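Local coordinates for protein succinyl-CoA ligase (ADP-forming) subunit alpha (Methanosaeta concilii, PDB 6HXI) that belongs to the succinyl-CoA ligase family, binds coenzyme A, and joins Rossmann-like sheet regions to a helical region related to citrate synthase, at residues H423-A428 and G586-Q591; S270-F273 and A278-N281; Q26-F31 and P40-I45. One frame throughout, in Å; residues are numbered along the deposited sequence.

Interaction 1. Residues H423-A428 and G586-Q591; sequences HNAIVA and GHILDQ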
loop_
_atom_site.group_PDB
_atom_site.type_symbol
_atom_site.label_atom_id
_atom_site.label_comp_id
_atom_site.label_asym_id
_atom_site.label_seq_id
_atom_site.Cartn_x
_atom_site.Cartn_y
_atom_site.Cartn_z
ATOM N N HIS B 423 -2.010 -10.860 10.129
ATOM C CA HIS B 423 -3.190 -10.306 10.815
ATOM C C HIS B 423 -3.819 -9.160 10.029
ATOM O O HIS B 423 -5.009 -9.200 9.799
ATOM C CB HIS B 423 -2.914 -9.935 12.281
ATOM C CG HIS B 423 -4.126 -9.339 12.936
ATOM N ND1 HIS B 423 -5.207 -10.146 13.344
ATOM C CD2 HIS B 423 -4.397 -8.043 13.236
ATOM C CE1 HIS B 423 -6.097 -9.307 13.892
ATOM N NE2 HIS B 423 -5.668 -8.028 13.818
ATOM N N ASN B 424 -3.038 -8.220 9.538
ATOM C CA ASN B 424 -3.577 -7.111 8.746
ATOM C C ASN B 424 -4.133 -7.561 7.396
ATOM O O ASN B 424 -5.160 -7.019 6.951
ATOM C CB ASN B 424 -2.571 -5.961 8.585
ATOM C CG ASN B 424 -2.617 -5.015 9.732
ATOM O OD1 ASN B 424 -3.006 -5.374 10.842
ATOM N ND2 ASN B 424 -2.267 -3.767 9.487
ATOM N N ALA B 425 -3.441 -8.512 6.751
ATOM C CA ALA B 425 -3.830 -9.090 5.448
ATOM C C ALA B 425 -5.196 -9.826 5.589
ATOM O O ALA B 425 -6.009 -9.755 4.698
ATOM C CB ALA B 425 -2.716 -10.049 4.907
ATOM N N ILE B 426 -5.439 -10.488 6.739
ATOM C CA ILE B 426 -6.647 -11.232 7.059
ATOM C C ILE B 426 -7.790 -10.287 7.300
ATOM O O ILE B 426 -8.895 -10.564 6.855
ATOM C CB ILE B 426 -6.367 -12.162 8.303
ATOM C CG1 ILE B 426 -5.568 -13.428 7.870
ATOM C CG2 ILE B 426 -7.666 -12.517 9.072
ATOM C CD1 ILE B 426 -5.026 -14.278 9.043
ATOM N N VAL B 427 -7.552 -9.212 8.051
ATOM C CA VAL B 427 -8.566 -8.201 8.305
ATOM C C VAL B 427 -9.009 -7.576 6.960
ATOM O O VAL B 427 -10.195 -7.530 6.694
ATOM C CB VAL B 427 -8.081 -7.162 9.340
ATOM C CG1 VAL B 427 -8.995 -5.953 9.398
ATOM C CG2 VAL B 427 -7.928 -7.816 10.723
ATOM N N ALA B 428 -8.099 -7.139 6.129
ATOM C CA ALA B 428 -8.425 -6.558 4.805
ATOM C C ALA B 428 -9.218 -7.588 3.967
ATOM O O ALA B 428 -10.180 -7.198 3.302
ATOM C CB ALA B 428 -7.113 -6.164 4.047
ATOM N N GLY B 586 -1.418 -16.655 1.046
ATOM C CA GLY B 586 -2.055 -17.848 1.609
ATOM C C GLY B 586 -3.198 -17.508 2.566
ATOM O O GLY B 586 -4.326 -17.994 2.422
ATOM N N HIS B 587 -2.934 -16.686 3.553
ATOM C CA HIS B 587 -3.976 -16.301 4.548
ATOM C C HIS B 587 -5.154 -15.490 3.919
ATOM O O HIS B 587 -6.328 -15.713 4.226
ATOM C CB HIS B 587 -3.325 -15.467 5.669
ATOM C CG HIS B 587 -2.514 -16.326 6.607
ATOM N ND1 HIS B 587 -3.109 -17.290 7.359
ATOM C CD2 HIS B 587 -1.193 -16.292 6.885
ATOM C CE1 HIS B 587 -2.138 -17.849 8.065
ATOM N NE2 HIS B 587 -0.962 -17.277 7.809
ATOM N N ILE B 588 -4.846 -14.607 2.996
ATOM C CA ILE B 588 -5.907 -13.844 2.297
ATOM C C ILE B 588 -6.868 -14.804 1.574
ATOM O O ILE B 588 -8.070 -14.624 1.670
ATOM C CB ILE B 588 -5.221 -12.908 1.273
ATOM C CG1 ILE B 588 -4.476 -11.762 1.984
ATOM C CG2 ILE B 588 -6.253 -12.434 0.218
ATOM C CD1 ILE B 588 -3.372 -11.148 1.106
ATOM N N LEU B 589 -6.313 -15.787 0.813
ATOM C CA LEU B 589 -7.054 -16.781 0.029
ATOM C C LEU B 589 -7.845 -17.721 0.930
ATOM O O LEU B 589 -8.961 -18.102 0.585
ATOM C CB LEU B 589 -6.088 -17.598 -0.865
ATOM C CG LEU B 589 -5.411 -16.845 -2.031
ATOM C CD1 LEU B 589 -4.258 -17.659 -2.594
ATOM C CD2 LEU B 589 -6.391 -16.505 -3.149
ATOM N N ASP B 590 -7.259 -18.078 2.083
ATOM C CA ASP B 590 -7.859 -18.933 3.095
ATOM C C ASP B 590 -9.144 -18.290 3.613
ATOM O O ASP B 590 -10.161 -18.966 3.673
ATOM C CB ASP B 590 -6.861 -19.221 4.227
ATOM C CG ASP B 590 -7.269 -20.330 5.208
ATOM O OD1 ASP B 590 -8.011 -21.237 4.804
ATOM O OD2 ASP B 590 -6.794 -20.314 6.365
ATOM N N GLN B 591 -9.119 -16.977 3.943
ATOM C CA GLN B 591 -10.307 -16.254 4.416
ATOM C C GLN B 591 -11.359 -16.164 3.293
ATOM O O GLN B 591 -12.546 -16.285 3.550
ATOM C CB GLN B 591 -9.917 -14.859 4.981
ATOM C CG GLN B 591 -8.889 -14.889 6.162
ATOM C CD GLN B 591 -9.354 -15.774 7.288
ATOM O OE1 GLN B 591 -10.497 -15.675 7.714
ATOM N NE2 GLN B 591 -8.548 -16.735 7.727
#

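Interaction 2. Residues S270-F273 and A278-N281; sequences SVQF and AKAN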
loop_
_atom_site.group_PDB
_atom_site.type_symbol
_atom_site.label_atom_id
_atom_site.label_comp_id
_atom_site.label_asym_id
_atom_site.label_seq_id
_atom_site.Cartn_x
_atom_site.Cartn_y
_atom_site.Cartn_z
ATOM N N SER B 270 0.377 -17.324 -68.117
ATOM C CA SER B 270 -0.051 -17.722 -66.774
ATOM C C SER B 270 0.215 -16.671 -65.690
ATOM O O SER B 270 -0.362 -16.777 -64.600
ATOM C CB SER B 270 0.628 -19.032 -66.382
ATOM O OG SER B 270 1.965 -18.831 -65.950
ATOM N N VAL B 271 1.101 -15.688 -65.973
ATOM C CA VAL B 271 1.527 -14.683 -64.988
ATOM C C VAL B 271 0.370 -13.773 -64.490
ATOM O O VAL B 271 -0.249 -13.026 -65.249
ATOM C CB VAL B 271 2.766 -13.854 -65.433
ATOM C CG1 VAL B 271 3.190 -12.876 -64.342
ATOM C CG2 VAL B 271 3.936 -14.765 -65.789
ATOM N N GLN B 272 0.105 -13.879 -63.183
ATOM C CA GLN B 272 -0.855 -13.065 -62.448
ATOM C C GLN B 272 -0.015 -11.940 -61.850
ATOM O O GLN B 272 1.000 -12.211 -61.194
ATOM C CB GLN B 272 -1.558 -13.894 -61.347
ATOM C CG GLN B 272 -2.368 -13.076 -60.328
ATOM C CD GLN B 272 -3.571 -12.365 -60.908
ATOM O OE1 GLN B 272 -4.459 -12.981 -61.509
ATOM N NE2 GLN B 272 -3.644 -11.058 -60.696
ATOM N N PHE B 273 -0.396 -10.690 -62.117
ATOM C CA PHE B 273 0.366 -9.563 -61.585
ATOM C C PHE B 273 -0.168 -9.134 -60.223
ATOM O O PHE B 273 -1.146 -9.724 -59.751
ATOM C CB PHE B 273 0.473 -8.415 -62.605
ATOM C CG PHE B 273 1.194 -8.852 -63.858
ATOM C CD1 PHE B 273 2.581 -8.937 -63.888
ATOM C CD2 PHE B 273 0.484 -9.216 -64.996
ATOM C CE1 PHE B 273 3.250 -9.335 -65.052
ATOM C CE2 PHE B 273 1.151 -9.619 -66.158
ATOM C CZ PHE B 273 2.529 -9.676 -66.178
ATOM N N ALA B 278 -5.213 -7.648 -62.239
ATOM C CA ALA B 278 -4.170 -7.482 -63.267
ATOM C C ALA B 278 -3.717 -8.798 -63.908
ATOM O O ALA B 278 -2.598 -9.262 -63.667
ATOM C CB ALA B 278 -2.979 -6.692 -62.717
ATOM N N LYS B 279 -4.621 -9.407 -64.714
ATOM C CA LYS B 279 -4.387 -10.618 -65.511
ATOM C C LYS B 279 -5.263 -10.618 -66.782
ATOM O O LYS B 279 -6.477 -10.838 -66.688
ATOM C CB LYS B 279 -4.572 -11.922 -64.704
ATOM C CG LYS B 279 -3.979 -13.124 -65.441
ATOM C CD LYS B 279 -4.273 -14.460 -64.786
ATOM C CE LYS B 279 -3.373 -15.532 -65.365
ATOM N NZ LYS B 279 -4.024 -16.869 -65.400
ATOM N N ALA B 280 -4.650 -10.399 -67.963
ATOM C CA ALA B 280 -5.368 -10.376 -69.241
ATOM C C ALA B 280 -5.810 -11.785 -69.664
ATOM O O ALA B 280 -4.989 -12.600 -70.101
ATOM C CB ALA B 280 -4.514 -9.729 -70.326
ATOM N N ASN B 281 -7.108 -12.087 -69.474
ATOM C CA ASN B 281 -7.692 -13.394 -69.820
ATOM C C ASN B 281 -7.838 -13.529 -71.326
ATOM O O ASN B 281 -7.568 -14.595 -71.874
ATOM C CB ASN B 281 -9.054 -13.596 -69.134
ATOM C CG ASN B 281 -9.015 -13.691 -67.625
ATOM O OD1 ASN B 281 -7.977 -13.959 -67.003
ATOM N ND2 ASN B 281 -10.177 -13.516 -67.004
#

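Interaction 3. Residues Q26-F31 and P40-I45; sequences QRMLDF and PSISAI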
loop_
_atom_site.group_PDB
_atom_site.type_symbol
_atom_site.label_atom_id
_atom_site.label_comp_id
_atom_site.label_asym_id
_atom_site.label_seq_id
_atom_site.Cartn_x
_atom_site.Cartn_y
_atom_site.Cartn_z
ATOM N N GLN B 26 -3.897 11.205 -38.159
ATOM C CA GLN B 26 -2.978 12.341 -38.125
ATOM C C GLN B 26 -2.703 12.938 -39.523
ATOM O O GLN B 26 -2.643 14.160 -39.648
ATOM C CB GLN B 26 -1.658 12.012 -37.385
ATOM C CG GLN B 26 -0.806 13.270 -37.096
ATOM C CD GLN B 26 -1.555 14.284 -36.259
ATOM O OE1 GLN B 26 -1.727 14.119 -35.047
ATOM N NE2 GLN B 26 -2.070 15.332 -36.886
ATOM N N ARG B 27 -2.565 12.087 -40.555
ATOM C CA ARG B 27 -2.312 12.514 -41.936
ATOM C C ARG B 27 -3.465 13.360 -42.450
ATOM O O ARG B 27 -3.229 14.421 -43.037
ATOM C CB ARG B 27 -2.068 11.304 -42.858
ATOM C CG ARG B 27 -0.726 10.648 -42.603
ATOM C CD ARG B 27 -0.250 9.849 -43.768
ATOM N NE ARG B 27 1.162 9.523 -43.609
ATOM C CZ ARG B 27 1.609 8.336 -43.236
ATOM N NH1 ARG B 27 2.908 8.119 -43.120
ATOM N NH2 ARG B 27 0.759 7.355 -42.962
ATOM N N MET B 28 -4.718 12.916 -42.188
ATOM C CA MET B 28 -5.906 13.658 -42.609
ATOM C C MET B 28 -5.937 15.052 -41.958
ATOM O O MET B 28 -6.065 16.058 -42.656
ATOM C CB MET B 28 -7.190 12.866 -42.323
ATOM C CG MET B 28 -7.381 11.715 -43.275
ATOM S SD MET B 28 -8.831 10.694 -42.930
ATOM C CE MET B 28 -10.137 11.789 -43.441
ATOM N N LEU B 29 -5.728 15.111 -40.630
ATOM C CA LEU B 29 -5.721 16.360 -39.876
ATOM C C LEU B 29 -4.615 17.300 -40.335
ATOM O O LEU B 29 -4.844 18.511 -40.439
ATOM C CB LEU B 29 -5.601 16.091 -38.368
ATOM C CG LEU B 29 -6.781 15.379 -37.743
ATOM C CD1 LEU B 29 -6.444 14.904 -36.332
ATOM C CD2 LEU B 29 -8.007 16.274 -37.732
ATOM N N ASP B 30 -3.433 16.742 -40.642
ATOM C CA ASP B 30 -2.288 17.520 -41.101
ATOM C C ASP B 30 -2.592 18.209 -42.438
ATOM O O ASP B 30 -2.211 19.359 -42.637
ATOM C CB ASP B 30 -1.040 16.617 -41.203
ATOM C CG ASP B 30 -0.286 16.399 -39.902
ATOM O OD1 ASP B 30 -0.667 17.010 -38.882
ATOM O OD2 ASP B 30 0.718 15.659 -39.919
ATOM N N PHE B 31 -3.302 17.514 -43.327
ATOM C CA PHE B 31 -3.705 18.038 -44.635
ATOM C C PHE B 31 -4.721 19.171 -44.455
ATOM O O PHE B 31 -4.563 20.221 -45.051
ATOM C CB PHE B 31 -4.291 16.918 -45.509
ATOM C CG PHE B 31 -4.573 17.339 -46.933
ATOM C CD1 PHE B 31 -3.539 17.734 -47.782
ATOM C CD2 PHE B 31 -5.871 17.346 -47.427
ATOM C CE1 PHE B 31 -3.802 18.111 -49.112
ATOM C CE2 PHE B 31 -6.133 17.740 -48.754
ATOM C CZ PHE B 31 -5.094 18.107 -49.585
ATOM N N PRO B 40 -11.556 20.392 -38.699
ATOM C CA PRO B 40 -10.992 19.094 -39.101
ATOM C C PRO B 40 -11.969 18.321 -40.007
ATOM O O PRO B 40 -13.188 18.472 -39.884
ATOM C CB PRO B 40 -10.826 18.374 -37.762
ATOM C CG PRO B 40 -10.730 19.467 -36.752
ATOM C CD PRO B 40 -11.722 20.454 -37.229
ATOM N N SER B 41 -11.444 17.515 -40.919
ATOM C CA SER B 41 -12.265 16.723 -41.847
ATOM C C SER B 41 -12.863 15.460 -41.185
ATOM O O SER B 41 -13.555 14.709 -41.864
ATOM C CB SER B 41 -11.423 16.298 -43.042
ATOM O OG SER B 41 -10.357 15.464 -42.617
ATOM N N ILE B 42 -12.549 15.208 -39.898
ATOM C CA ILE B 42 -12.970 14.025 -39.157
ATOM C C ILE B 42 -13.891 14.432 -38.014
ATOM O O ILE B 42 -13.463 15.159 -37.118
ATOM C CB ILE B 42 -11.744 13.235 -38.616
ATOM C CG1 ILE B 42 -10.817 12.756 -39.763
ATOM C CG2 ILE B 42 -12.177 12.092 -37.684
ATOM C CD1 ILE B 42 -9.421 12.243 -39.270
ATOM N N SER B 43 -15.130 13.927 -38.032
ATOM C CA SER B 43 -16.114 14.169 -36.980
ATOM C C SER B 43 -15.882 13.144 -35.855
ATOM O O SER B 43 -15.907 13.519 -34.683
ATOM C CB SER B 43 -17.530 14.041 -37.536
ATOM O OG SER B 43 -17.867 15.131 -38.377
ATOM N N ALA B 44 -15.650 11.846 -36.211
ATOM C CA ALA B 44 -15.426 10.790 -35.215
ATOM C C ALA B 44 -14.621 9.618 -35.754
ATOM O O ALA B 44 -14.508 9.416 -36.969
ATOM C CB ALA B 44 -16.763 10.277 -34.655
ATOM N N ILE B 45 -14.101 8.816 -34.828
ATOM C CA ILE B 45 -13.405 7.575 -35.123
ATOM C C ILE B 45 -14.357 6.460 -34.723
ATOM O O ILE B 45 -15.059 6.589 -33.717
ATOM C CB ILE B 45 -12.058 7.484 -34.381
ATOM C CG1 ILE B 45 -11.148 8.669 -34.766
ATOM C CG2 ILE B 45 -11.354 6.148 -34.630
ATOM C CD1 ILE B 45 -10.456 9.228 -33.617
HETATM O O HOH W 1 -8.502 15.507 -44.994
#

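Interaction 1. Residues H423-A428 and G586-Q591
Ile426 is the centre of this contact and meets both His587 and Gln591 on the facing helix. Its CG1 lies 3.7 Å from His587 CB. Its CD1 reaches the histidine ring obliquely and comes to 3.9 Å from His587 ND1. The other branch serves the next turn of helix 586-591: Ile426 CG2 sits 3.9 Å from Gln591 CG. The fork follows from chi1 of -78°. CG1 stands anti to the carbonyl carbon, and CG2 stands anti to the backbone N. Gln591 meets this branch with the methylene part of its side chain, which is bent at chi2. Its amide end turns to other partners. OE1 makes a hydrogen bond with Ser596, and NE2 hydrogen-bonds to the carbonyl of Ile356 of a second copy of this protein.

Ala425 and Ile588 add a second, smaller patch. Ile588 CG1 is 3.8 Å from Ala425 CB and 3.7 Å from Ala425 O. The small alanine side chain is consistent with the close approach of the backbones. Ile426 CA and Ile588 CA are 5.5 Å apart, and the helix axes approach to 8.5 Å. The helices cross at -31°, so they run roughly parallel.

His587 NE2 hydrogen-bonds to Asp414, and Phe355 of that second copy packs on Ile426. The contact thus lies in the helical citrate synthase-like region, at a subunit interface. Its chemistry is apolar: the two segments meet through van der Waals packing, while His587 NE2 and the amide of Gln591 find their hydrogen bonds outside the pair.

Interaction 2. Residues S270-F273 and A278-N281
Lys279 lays its extended side chain along the backbone carbonyls of Ser270 and Val271 and crosses the side chain of Gln272 at about a right angle. Its CB lies 3.4 Å from Gln272 OE1, and its CD also comes near that oxygen. Further out, CE packs 3.3 Å from Ser270 O. CG is anti to the backbone N (chi1 -165°), and the chain stays straight until chi4. The aliphatic part of the lysine thus does most of the touching.

One backbone bond ties the segments together. Phe273 N donates to Ala278 O at 3.0 Å, with an N-H...O angle of 153°. The donor is tilted from the carbonyl plane. The same oxygen lies at the edge of the phenyl ring, in its plane, 3.4 Å from Phe273 CD2. Val271 CG1 covers one face of that ring, offset toward the rim. Beside it, Phe273 CB rests on Ala278 CB at 3.9 Å.

Gln272 holds its own segment in shape. NE2 donates to Phe273 O at 3.0 Å, nearly straight and in the plane of the amide. A weak second bond runs from NE2 to the carbonyl of Ala276, inside the connecting turn. This fixes how the amide is rotated and leaves OE1 facing the lysine.

Tyr302 of the Citrate lyase chain meets Phe273 edge-to-face, so the loop also faces a partner protein. The side chain of Ala278 is about 13 Å from a bound coenzyme A. This is an irregular loop that folds back on itself between strand 255-260 and helix 287-297, and probably corresponds to the histidine-bearing loop of the CoA-ligase family.

Interaction 3. Residues Q26-F31 and P40-I45
The puckered ring of Pro40 touches Leu29 through one carbon: Pro40 CB lies 3.5 Å from Leu29 CD2. The two side chains pass at a slant. Trp58 and Ile63, on neighbouring strands, also pack on the proline.

Ile42 and Met28 cross at about a right angle. Ile42 CD1 lies 3.8 Å from Met28 CB and 4.0 Å from Met28 SD. Met28 bends at chi3 (72°), which brings CE back to 3.9 Å from Ile42 CG1. The same methyl sits 3.8 Å from Ser41 OG. Phe149 touches both Met28 and Ser41.

Ser41 OG stands between the backbone N and the carbonyl carbon (chi1 62°). It makes a hydrogen bond with Asp32, just beyond the helical segment. A water donates to Ser41 OG at 3.0 Å and also makes a weak 3.4 Å hydrogen bond to Met28 O. The buried serine thus links loop and helix through polar partners, next to the apolar packing of Met28 and Ile42.

Helix 22-34 packs here against the start of strand 42-46. This is the return half of a beta-alpha-beta crossover from strand 15-18, as in the Rossmann-like fold of CoA-binding domains.

From the N terminus, interaction 3 comes first and closes the short connection from helix 22-34 to strand 42-46. Interaction 2 follows, in the loop between strand 255-260 and helix 287-297, with four residues between its segments. Interaction 1 comes last and closes a long, largely helical loop of 157 residues within the citrate synthase-like region. The three are in series: none nests in or crosses another. They do not touch. The centres of interactions 2 and 3 are about 38 Å apart, and those of interactions 1 and 2 about 71 Å. Interaction 1 lies across the chain's centre from the other two. Residues 423-428 and 26-31 both touch another copy of this protein (the third subunit).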